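Local coordinates for citrate lyase, subunit 1 (Methanosaeta concilii, PDB 6HXI), which probably cleaves citrate with ATP and coenzyme A into acetyl-CoA and oxaloacetate, as part of an ATP citrate lyase assembly, at residues 5-8 against 9-12; 225-228 against 229-233; 11-14 against 15-19; 237-240 against 241-244. All blocks are in the same frame, centred on the assembly; numbering follows the deposited sequence.

Contact 1 (5-8 against 9-12)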
loop_
_atom_site.group_PDB
_atom_site.type_symbol
_atom_site.label_atom_id
_atom_site.label_comp_id
_atom_site.label_asym_id
_atom_site.label_seq_id
_atom_site.Cartn_x
_atom_site.Cartn_y
_atom_site.Cartn_z
ATOM N N GLY C 5 -35.196 30.567 -45.498
ATOM C CA GLY C 5 -36.007 31.776 -45.538
ATOM C C GLY C 5 -36.655 32.078 -44.201
ATOM O O GLY C 5 -36.956 31.163 -43.439
ATOM N N ILE C 6 -36.814 33.367 -43.881
ATOM C CA ILE C 6 -37.414 33.778 -42.601
ATOM C C ILE C 6 -38.578 34.722 -42.842
ATOM O O ILE C 6 -38.612 35.410 -43.864
ATOM C CB ILE C 6 -36.378 34.326 -41.559
ATOM C CG1 ILE C 6 -35.560 35.522 -42.107
ATOM C CG2 ILE C 6 -35.453 33.208 -41.072
ATOM C CD1 ILE C 6 -34.912 36.364 -41.024
ATOM N N ARG C 7 -39.532 34.756 -41.907
ATOM C CA ARG C 7 -40.681 35.649 -41.983
ATOM C C ARG C 7 -40.215 37.085 -41.959
ATOM O O ARG C 7 -39.220 37.414 -41.298
ATOM C CB ARG C 7 -41.674 35.418 -40.830
ATOM C CG ARG C 7 -42.321 34.055 -40.866
ATOM C CD ARG C 7 -43.609 33.985 -40.078
ATOM N NE ARG C 7 -43.868 32.611 -39.642
ATOM C CZ ARG C 7 -44.367 31.652 -40.421
ATOM N NH1 ARG C 7 -44.533 30.423 -39.947
ATOM N NH2 ARG C 7 -44.674 31.906 -41.688
ATOM N N GLU C 8 -40.940 37.932 -42.704
ATOM C CA GLU C 8 -40.752 39.384 -42.785
ATOM C C GLU C 8 -40.755 39.932 -41.344
ATOM O O GLU C 8 -39.935 40.785 -41.021
ATOM C CB GLU C 8 -41.901 39.995 -43.602
ATOM C CG GLU C 8 -41.655 41.406 -44.104
ATOM C CD GLU C 8 -42.775 41.980 -44.961
ATOM O OE1 GLU C 8 -43.408 41.216 -45.728
ATOM O OE2 GLU C 8 -43.002 43.208 -44.879
ATOM N N TYR C 9 -41.642 39.384 -40.475
ATOM C CA TYR C 9 -41.774 39.707 -39.053
ATOM C C TYR C 9 -40.423 39.561 -38.341
ATOM O O TYR C 9 -39.976 40.503 -37.681
ATOM C CB TYR C 9 -42.853 38.813 -38.398
ATOM C CG TYR C 9 -42.924 38.923 -36.891
ATOM C CD1 TYR C 9 -43.417 40.072 -36.278
ATOM C CD2 TYR C 9 -42.495 37.880 -36.074
ATOM C CE1 TYR C 9 -43.485 40.180 -34.889
ATOM C CE2 TYR C 9 -42.522 37.992 -34.685
ATOM C CZ TYR C 9 -43.033 39.141 -34.095
ATOM O OH TYR C 9 -43.097 39.271 -32.725
ATOM N N ASP C 10 -39.753 38.413 -38.545
ATOM C CA ASP C 10 -38.464 38.061 -37.967
ATOM C C ASP C 10 -37.309 38.915 -38.514
ATOM O O ASP C 10 -36.472 39.385 -37.733
ATOM C CB ASP C 10 -38.203 36.561 -38.168
ATOM C CG ASP C 10 -39.217 35.642 -37.492
ATOM O OD1 ASP C 10 -39.634 35.946 -36.347
ATOM O OD2 ASP C 10 -39.542 34.580 -38.079
ATOM N N ALA C 11 -37.283 39.142 -39.851
ATOM C CA ALA C 11 -36.254 39.936 -40.532
ATOM C C ALA C 11 -36.287 41.419 -40.085
ATOM O O ALA C 11 -35.243 41.997 -39.768
ATOM C CB ALA C 11 -36.428 39.816 -42.039
ATOM N N LYS C 12 -37.500 42.004 -40.018
ATOM C CA LYS C 12 -37.744 43.382 -39.587
ATOM C C LYS C 12 -37.443 43.550 -38.099
ATOM O O LYS C 12 -36.929 44.596 -37.708
ATOM C CB LYS C 12 -39.182 43.815 -39.903
ATOM C CG LYS C 12 -39.387 44.146 -41.371
ATOM C CD LYS C 12 -40.820 44.466 -41.690
ATOM C CE LYS C 12 -40.888 45.151 -43.027
ATOM N NZ LYS C 12 -42.280 45.467 -43.416
#
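Tyr9 sits beside Arg7, the N-cap residue of helix 8-18, with their CB atoms 4.3 Å apart. The backbone N of Tyr9, like that of Glu8, is taken up by the carboxylate of Asp61. The side chain of Asp10 runs alongside that of Arg7 and points the same way; OD2 rests on the base of the arginine chain, 3.6 Å from Arg7 CB, while Arg7 NE stays 5.0 Å from Asp10 OD2. The guanidinium goes to Asp61 O and the ring of Tyr105. Ala11 closes the first helical turn, its N 3.0 Å from Arg7 O in a bond lying in the carbonyl plane. Its methyl meets the side chain of Ile6: CD1 is 3.9 Å from Ala11 CB. Lys12 N repeats the spacing with Glu8 O at 2.9 Å. With Glu8 CG anti to the backbone N (chi1 -164°), the extended Glu8 chain runs along that of Lys12. NZ of Lys12 reaches OE2 of Glu8 at 2.8 Å on the anti lone pair. Because Lys59 also pairs with this oxygen, and Glu109 and Leu213 O with Lys12 NZ, the buried charges are shared among several partners, which probably keeps both groups ionised.

Contact 2 (225-228 against 229-233)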
loop_
_atom_site.group_PDB
_atom_site.type_symbol
_atom_site.label_atom_id
_atom_site.label_comp_id
_atom_site.label_asym_id
_atom_site.label_seq_id
_atom_site.Cartn_x
_atom_site.Cartn_y
_atom_site.Cartn_z
ATOM N N TYR C 225 -24.776 28.351 -34.289
ATOM C CA TYR C 225 -23.854 28.294 -33.147
ATOM C C TYR C 225 -23.274 29.671 -32.764
ATOM O O TYR C 225 -23.012 29.928 -31.591
ATOM C CB TYR C 225 -22.754 27.241 -33.413
ATOM C CG TYR C 225 -21.635 27.172 -32.385
ATOM C CD1 TYR C 225 -21.795 26.472 -31.193
ATOM C CD2 TYR C 225 -20.394 27.753 -32.635
ATOM C CE1 TYR C 225 -20.773 26.426 -30.234
ATOM C CE2 TYR C 225 -19.371 27.726 -31.682
ATOM C CZ TYR C 225 -19.556 27.041 -30.492
ATOM O OH TYR C 225 -18.506 26.937 -29.596
ATOM N N TRP C 226 -23.072 30.535 -33.754
ATOM C CA TRP C 226 -22.513 31.876 -33.590
ATOM C C TRP C 226 -23.585 32.933 -33.426
ATOM O O TRP C 226 -23.231 34.075 -33.127
ATOM C CB TRP C 226 -21.627 32.242 -34.803
ATOM C CG TRP C 226 -20.372 31.428 -34.874
ATOM C CD1 TRP C 226 -19.191 31.689 -34.247
ATOM C CD2 TRP C 226 -20.200 30.191 -35.564
ATOM N NE1 TRP C 226 -18.287 30.688 -34.506
ATOM C CE2 TRP C 226 -18.881 29.751 -35.313
ATOM C CE3 TRP C 226 -21.042 29.386 -36.348
ATOM C CZ2 TRP C 226 -18.380 28.551 -35.832
ATOM C CZ3 TRP C 226 -20.550 28.179 -36.838
ATOM C CH2 TRP C 226 -19.230 27.790 -36.603
ATOM N N GLN C 227 -24.887 32.561 -33.606
ATOM C CA GLN C 227 -26.016 33.504 -33.558
ATOM C C GLN C 227 -27.060 33.227 -32.489
ATOM O O GLN C 227 -28.212 33.616 -32.668
ATOM C CB GLN C 227 -26.699 33.573 -34.941
ATOM C CG GLN C 227 -25.784 33.933 -36.132
ATOM C CD GLN C 227 -25.209 35.321 -36.076
ATOM O OE1 GLN C 227 -25.730 36.213 -35.402
ATOM N NE2 GLN C 227 -24.137 35.535 -36.824
ATOM N N LYS C 228 -26.669 32.600 -31.362
ATOM C CA LYS C 228 -27.596 32.208 -30.293
ATOM C C LYS C 228 -28.355 33.371 -29.671
ATOM O O LYS C 228 -29.508 33.187 -29.293
ATOM C CB LYS C 228 -26.904 31.365 -29.217
ATOM C CG LYS C 228 -26.469 29.978 -29.710
ATOM C CD LYS C 228 -25.800 29.172 -28.595
ATOM C CE LYS C 228 -24.879 28.105 -29.133
ATOM N NZ LYS C 228 -24.516 27.103 -28.092
ATOM N N LYS C 229 -27.733 34.561 -29.591
ATOM C CA LYS C 229 -28.383 35.737 -29.015
ATOM C C LYS C 229 -29.197 36.535 -30.049
ATOM O O LYS C 229 -30.307 36.966 -29.731
ATOM C CB LYS C 229 -27.396 36.630 -28.239
ATOM C CG LYS C 229 -26.128 37.017 -28.982
ATOM C CD LYS C 229 -25.360 38.113 -28.231
ATOM C CE LYS C 229 -24.297 38.750 -29.099
ATOM N NZ LYS C 229 -23.842 40.057 -28.557
ATOM N N ARG C 230 -28.669 36.713 -31.281
ATOM C CA ARG C 230 -29.383 37.477 -32.304
ATOM C C ARG C 230 -30.603 36.722 -32.854
ATOM O O ARG C 230 -31.639 37.346 -33.063
ATOM C CB ARG C 230 -28.442 37.963 -33.416
ATOM C CG ARG C 230 -27.451 39.016 -32.931
ATOM C CD ARG C 230 -26.657 39.654 -34.062
ATOM N NE ARG C 230 -25.842 40.782 -33.599
ATOM C CZ ARG C 230 -25.326 41.718 -34.391
ATOM N NH1 ARG C 230 -25.539 41.683 -35.702
ATOM N NH2 ARG C 230 -24.612 42.708 -33.877
ATOM N N TRP C 231 -30.516 35.394 -33.015
ATOM C CA TRP C 231 -31.618 34.570 -33.537
ATOM C C TRP C 231 -32.570 34.045 -32.439
ATOM O O TRP C 231 -33.475 33.260 -32.755
ATOM C CB TRP C 231 -31.075 33.360 -34.334
ATOM C CG TRP C 231 -30.271 33.650 -35.567
ATOM C CD1 TRP C 231 -29.821 34.863 -36.005
ATOM C CD2 TRP C 231 -29.805 32.682 -36.517
ATOM N NE1 TRP C 231 -29.108 34.708 -37.172
ATOM C CE2 TRP C 231 -29.088 33.379 -37.513
ATOM C CE3 TRP C 231 -29.957 31.293 -36.644
ATOM C CZ2 TRP C 231 -28.492 32.730 -38.599
ATOM C CZ3 TRP C 231 -29.368 30.657 -37.723
ATOM C CH2 TRP C 231 -28.636 31.370 -38.677
ATOM N N SER C 232 -32.358 34.468 -31.166
ATOM C CA SER C 232 -33.114 34.024 -29.981
ATOM C C SER C 232 -34.642 33.989 -30.138
ATOM O O SER C 232 -35.275 32.999 -29.754
ATOM C CB SER C 232 -32.741 34.859 -28.762
ATOM O OG SER C 232 -33.080 36.219 -28.962
ATOM N N GLU C 233 -35.214 35.059 -30.714
ATOM C CA GLU C 233 -36.652 35.257 -30.919
ATOM C C GLU C 233 -37.215 34.675 -32.226
ATOM O O GLU C 233 -38.384 34.915 -32.525
ATOM C CB GLU C 233 -36.995 36.761 -30.814
ATOM C CG GLU C 233 -37.258 37.236 -29.395
ATOM C CD GLU C 233 -36.134 38.012 -28.736
ATOM O OE1 GLU C 233 -35.880 39.161 -29.165
ATOM O OE2 GLU C 233 -35.552 37.501 -27.751
#
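Gln227 lays its CB over one face of the Trp231 indole, 3.4 Å from the centroid of the five-membered ring and only 4° off the ring normal, a CH-pi contact. Its CG continues over the indole, 3.6 Å from Trp231 NE1. The backbone repeats the pairing: Trp231 N donates to Gln227 O over 2.9 Å, an i to i+4 bond that closes one helix-like turn following a short 3-10 segment. A bend about CB-CG of the glutamine (chi2 -65°) turns the amide toward Arg230; its plane stands 22° from that of the indole. There OE1 lies 3.8 Å from Arg230 CB and equally far from Arg230 CD, against the aliphatic part of the arginine.

The next shell fixes the polar ends. Gln227 NE2 is bonded to Asp192 O, Trp231 NE1 to Thr193 O, and the guanidinium of Arg230 reaches Thr193 OG1 and Tyr22 OH, so the end of helix 173-192 and the residue after it hold this loop, which follows strand 209-220 in the ATP-grasp part. Farther out, Lys228 packs on Leu528 of a neighbouring subunit, its side chain about 10 Å from bound coenzyme A. With the indole N-H and the glutamine NE2 both held by backbone oxygens, rotation of either group is probably restricted.

Contact 3 (11-14 against 15-19)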
loop_
_atom_site.group_PDB
_atom_site.type_symbol
_atom_site.label_atom_id
_atom_site.label_comp_id
_atom_site.label_asym_id
_atom_site.label_seq_id
_atom_site.Cartn_x
_atom_site.Cartn_y
_atom_site.Cartn_z
ATOM N N ALA C 11 -37.283 39.142 -39.851
ATOM C CA ALA C 11 -36.254 39.936 -40.532
ATOM C C ALA C 11 -36.287 41.419 -40.085
ATOM O O ALA C 11 -35.243 41.997 -39.768
ATOM C CB ALA C 11 -36.428 39.816 -42.039
ATOM N N LYS C 12 -37.500 42.004 -40.018
ATOM C CA LYS C 12 -37.744 43.382 -39.587
ATOM C C LYS C 12 -37.443 43.550 -38.099
ATOM O O LYS C 12 -36.929 44.596 -37.708
ATOM C CB LYS C 12 -39.182 43.815 -39.903
ATOM C CG LYS C 12 -39.387 44.146 -41.371
ATOM C CD LYS C 12 -40.820 44.466 -41.690
ATOM C CE LYS C 12 -40.888 45.151 -43.027
ATOM N NZ LYS C 12 -42.280 45.467 -43.416
ATOM N N ASN C 13 -37.746 42.519 -37.281
ATOM C CA ASN C 13 -37.470 42.510 -35.843
ATOM C C ASN C 13 -35.967 42.511 -35.610
ATOM O O ASN C 13 -35.500 43.262 -34.746
ATOM C CB ASN C 13 -38.124 41.324 -35.145
ATOM C CG ASN C 13 -38.877 41.702 -33.895
ATOM O OD1 ASN C 13 -38.363 42.384 -32.994
ATOM N ND2 ASN C 13 -40.127 41.276 -33.817
ATOM N N LEU C 14 -35.210 41.705 -36.420
ATOM C CA LEU C 14 -33.739 41.647 -36.392
ATOM C C LEU C 14 -33.190 43.032 -36.769
ATOM O O LEU C 14 -32.333 43.568 -36.067
ATOM C CB LEU C 14 -33.169 40.562 -37.345
ATOM C CG LEU C 14 -33.240 39.094 -36.881
ATOM C CD1 LEU C 14 -32.899 38.122 -38.012
ATOM C CD2 LEU C 14 -32.329 38.849 -35.709
ATOM N N LEU C 15 -33.724 43.623 -37.851
ATOM C CA LEU C 15 -33.325 44.949 -38.315
ATOM C C LEU C 15 -33.608 46.016 -37.251
ATOM O O LEU C 15 -32.752 46.867 -37.010
ATOM C CB LEU C 15 -34.002 45.322 -39.646
ATOM C CG LEU C 15 -33.323 46.484 -40.354
ATOM C CD1 LEU C 15 -32.106 46.021 -41.082
ATOM C CD2 LEU C 15 -34.264 47.177 -41.310
ATOM N N ALA C 16 -34.783 45.955 -36.610
ATOM C CA ALA C 16 -35.187 46.888 -35.561
ATOM C C ALA C 16 -34.276 46.774 -34.342
ATOM O O ALA C 16 -33.860 47.794 -33.805
ATOM C CB ALA C 16 -36.625 46.638 -35.165
ATOM N N ARG C 17 -33.896 45.540 -33.967
ATOM C CA ARG C 17 -33.032 45.264 -32.828
ATOM C C ARG C 17 -31.553 45.560 -33.061
ATOM O O ARG C 17 -30.950 46.253 -32.248
ATOM C CB ARG C 17 -33.214 43.806 -32.344
ATOM C CG ARG C 17 -32.796 43.569 -30.892
ATOM C CD ARG C 17 -33.723 42.609 -30.163
ATOM N NE ARG C 17 -33.243 41.226 -30.209
ATOM C CZ ARG C 17 -33.641 40.313 -31.093
ATOM N NH1 ARG C 17 -34.530 40.628 -32.032
ATOM N NH2 ARG C 17 -33.150 39.081 -31.047
ATOM N N TYR C 18 -30.960 45.015 -34.129
ATOM C CA TYR C 18 -29.509 45.083 -34.316
ATOM C C TYR C 18 -28.995 46.169 -35.306
ATOM O O TYR C 18 -27.841 46.583 -35.155
ATOM C CB TYR C 18 -28.959 43.675 -34.645
ATOM C CG TYR C 18 -29.284 42.717 -33.523
ATOM C CD1 TYR C 18 -28.651 42.825 -32.285
ATOM C CD2 TYR C 18 -30.332 41.809 -33.637
ATOM C CE1 TYR C 18 -29.011 42.012 -31.212
ATOM C CE2 TYR C 18 -30.710 41.001 -32.566
ATOM C CZ TYR C 18 -30.043 41.103 -31.354
ATOM O OH TYR C 18 -30.392 40.313 -30.279
ATOM N N LEU C 19 -29.828 46.709 -36.214
ATOM C CA LEU C 19 -29.332 47.780 -37.092
ATOM C C LEU C 19 -28.970 49.102 -36.330
ATOM O O LEU C 19 -27.951 49.698 -36.695
ATOM C CB LEU C 19 -30.232 48.064 -38.292
ATOM C CG LEU C 19 -29.554 48.856 -39.433
ATOM C CD1 LEU C 19 -28.678 47.946 -40.305
ATOM C CD2 LEU C 19 -30.588 49.572 -40.285
#
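The Tyr18 ring meets Leu14 through its CD2-CE2 side, where Leu14 CD2 comes to 4.1 Å from Tyr18 CD2 and the two side chains cross at a slant. Over one face of the same ring, toward its rim, lies Arg17 CG, 3.7 Å above the plane. The Arg17 guanidinium in turn has Tyr18 CE2 over its centre, 3.3 Å above its plane, so adjacent residues fold onto each other. This takes two bends in the arginine chain, chi2 at 142° and chi3 at 94°, which curl the group back to the tyrosine. Replacing Tyr18 by an alanine removes the ring, which would probably leave a gap beside Leu14 CD2 and let the Arg17 guanidinium turn.

Behind these groups runs an ordinary alpha-helical pattern of i to i+4 bonds, the later part of helix 8-18 in the ATP-grasp domain. Leu15 N, Ala16 N and Arg17 N donate to Ala11 O, Lys12 O and Asn13 O. Tyr18 N meets Leu14 O at 2.8 Å in the straightest bond of the four, with 172° at the hydrogen. The helix lies against two neighbours: Leu14 and Leu15 pack on Phe189 of helix 173-192, while Ala11 and Lys12 touch Met215 of strand 209-220. Away from these apolar partners, Arg17 CB sits 3.4 Å from Asn13 O, and Arg17 NH2 has a long, weak ion pair with Glu233. Tyr18 rests on Arg230 of the loop following strand 209-220.

Contact 4 (237-240 against 241-244)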
loop_
_atom_site.group_PDB
_atom_site.type_symbol
_atom_site.label_atom_id
_atom_site.label_comp_id
_atom_site.label_asym_id
_atom_site.label_seq_id
_atom_site.Cartn_x
_atom_site.Cartn_y
_atom_site.Cartn_z
ATOM N N PRO C 237 -39.599 29.069 -40.678
ATOM C CA PRO C 237 -40.928 28.601 -41.094
ATOM C C PRO C 237 -40.870 27.549 -42.200
ATOM O O PRO C 237 -39.875 27.457 -42.920
ATOM C CB PRO C 237 -41.596 29.879 -41.595
ATOM C CG PRO C 237 -40.478 30.719 -42.113
ATOM C CD PRO C 237 -39.246 30.352 -41.324
ATOM N N GLU C 238 -41.955 26.774 -42.358
ATOM C CA GLU C 238 -42.050 25.791 -43.441
ATOM C C GLU C 238 -42.456 26.551 -44.717
ATOM O O GLU C 238 -43.142 27.575 -44.597
ATOM C CB GLU C 238 -43.094 24.696 -43.115
ATOM C CG GLU C 238 -42.679 23.724 -42.015
ATOM C CD GLU C 238 -41.714 22.614 -42.392
ATOM O OE1 GLU C 238 -42.120 21.430 -42.330
ATOM O OE2 GLU C 238 -40.539 22.918 -42.703
ATOM N N PRO C 239 -42.079 26.103 -45.944
ATOM C CA PRO C 239 -42.539 26.824 -47.149
ATOM C C PRO C 239 -44.064 26.762 -47.301
ATOM O O PRO C 239 -44.695 25.879 -46.710
ATOM C CB PRO C 239 -41.827 26.104 -48.296
ATOM C CG PRO C 239 -41.502 24.776 -47.762
ATOM C CD PRO C 239 -41.264 24.924 -46.302
ATOM N N PHE C 240 -44.654 27.720 -48.049
ATOM C CA PHE C 240 -46.102 27.796 -48.262
ATOM C C PHE C 240 -46.677 26.478 -48.793
ATOM O O PHE C 240 -46.091 25.855 -49.683
ATOM C CB PHE C 240 -46.475 28.980 -49.175
ATOM C CG PHE C 240 -47.929 29.043 -49.592
ATOM C CD1 PHE C 240 -48.919 29.388 -48.676
ATOM C CD2 PHE C 240 -48.309 28.760 -50.901
ATOM C CE1 PHE C 240 -50.262 29.450 -49.062
ATOM C CE2 PHE C 240 -49.655 28.814 -51.283
ATOM C CZ PHE C 240 -50.620 29.160 -50.362
ATOM N N GLY C 241 -47.795 26.063 -48.206
ATOM C CA GLY C 241 -48.473 24.828 -48.570
ATOM C C GLY C 241 -48.211 23.685 -47.606
ATOM O O GLY C 241 -49.166 23.062 -47.124
ATOM N N ARG C 242 -46.920 23.384 -47.305
ATOM C CA ARG C 242 -46.630 22.276 -46.394
ATOM C C ARG C 242 -46.698 22.703 -44.921
ATOM O O ARG C 242 -46.422 23.854 -44.559
ATOM C CB ARG C 242 -45.335 21.523 -46.745
ATOM C CG ARG C 242 -44.033 22.114 -46.235
ATOM C CD ARG C 242 -42.829 21.576 -46.997
ATOM N NE ARG C 242 -42.645 20.124 -46.891
ATOM C CZ ARG C 242 -42.065 19.503 -45.867
ATOM N NH1 ARG C 242 -41.637 20.194 -44.816
ATOM N NH2 ARG C 242 -41.932 18.185 -45.874
ATOM N N THR C 243 -47.144 21.752 -44.101
ATOM C CA THR C 243 -47.362 21.840 -42.662
ATOM C C THR C 243 -46.162 21.239 -41.908
ATOM O O THR C 243 -45.580 20.271 -42.409
ATOM C CB THR C 243 -48.712 21.138 -42.303
ATOM O OG1 THR C 243 -48.844 21.007 -40.883
ATOM C CG2 THR C 243 -48.879 19.752 -42.957
ATOM N N PRO C 244 -45.788 21.753 -40.700
ATOM C CA PRO C 244 -44.666 21.142 -39.958
ATOM C C PRO C 244 -44.876 19.654 -39.640
ATOM O O PRO C 244 -46.010 19.217 -39.396
ATOM C CB PRO C 244 -44.577 21.988 -38.679
ATOM C CG PRO C 244 -45.218 23.287 -39.035
ATOM C CD PRO C 244 -46.342 22.905 -39.953
#
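Arg242 N points back to Pro239 O in a weak bond of 3.4 Å that closes a beta turn with Phe240 and Gly241 at its corners; the positive phi of Gly241, 101°, resembles that of a type II turn, although its psi is well off the standard value. A CB on Gly241 would run into Phe240 O, so the backbone here calls for glycine. Arg242 CD lies against the Pro239 ring, 3.5 Å from Pro239 CG. CG of Arg242 sits between its own backbone N and carbonyl carbon (chi1 83°), and a further bend in the chain carries the guanidinium across to Glu238. There NH1 is 2.8 Å from Glu238 OE1 in a salt bridge, the oxygen arriving at the guanidinium edge although the carboxylate plane stands 80° from that of the guanidinium.

The turn belongs to the connection between strand 209-220 of the ATP-grasp sheet and helix 246-256, the first helix of the citrate-binding part. Arg242 reaches on into that part, NH2 pairing with Glu248 and Ile266 O. With an alanine at Glu238 the carboxylate and CG are gone, and Arg242 would probably be held less firmly and a gap open beside Pro244 CG. On the outside of the corner, the Phe240 ring carries Gly241 CA over one face, meets Phe64 edge-to-face and packs on Val94 and Ile96 of strand 93-96.

Contact 1 joins strand 3-6 to the first turn of helix 8-18 and contact 3 continues along it; they share Ala11 and Lys12, with centres 9 Å apart, and Ile6 CD1 meets Leu14 CD1. Contacts 2 and 4 come later in the chain, one after the other in the connection from strand 209-220 to helix 246-256, with centres 22 Å apart. This connection returns along the early helix: contact 2 meets contact 3 where Arg230 O approaches Leu14, and Pro237 of contact 4 packs on Arg7 of contact 1. Contacts 3 and 4, about 9 Å apart at their nearest atoms, do not touch. The N-terminal strand and helix thus border the linker leading from the ATP-grasp part to the citrate-binding part.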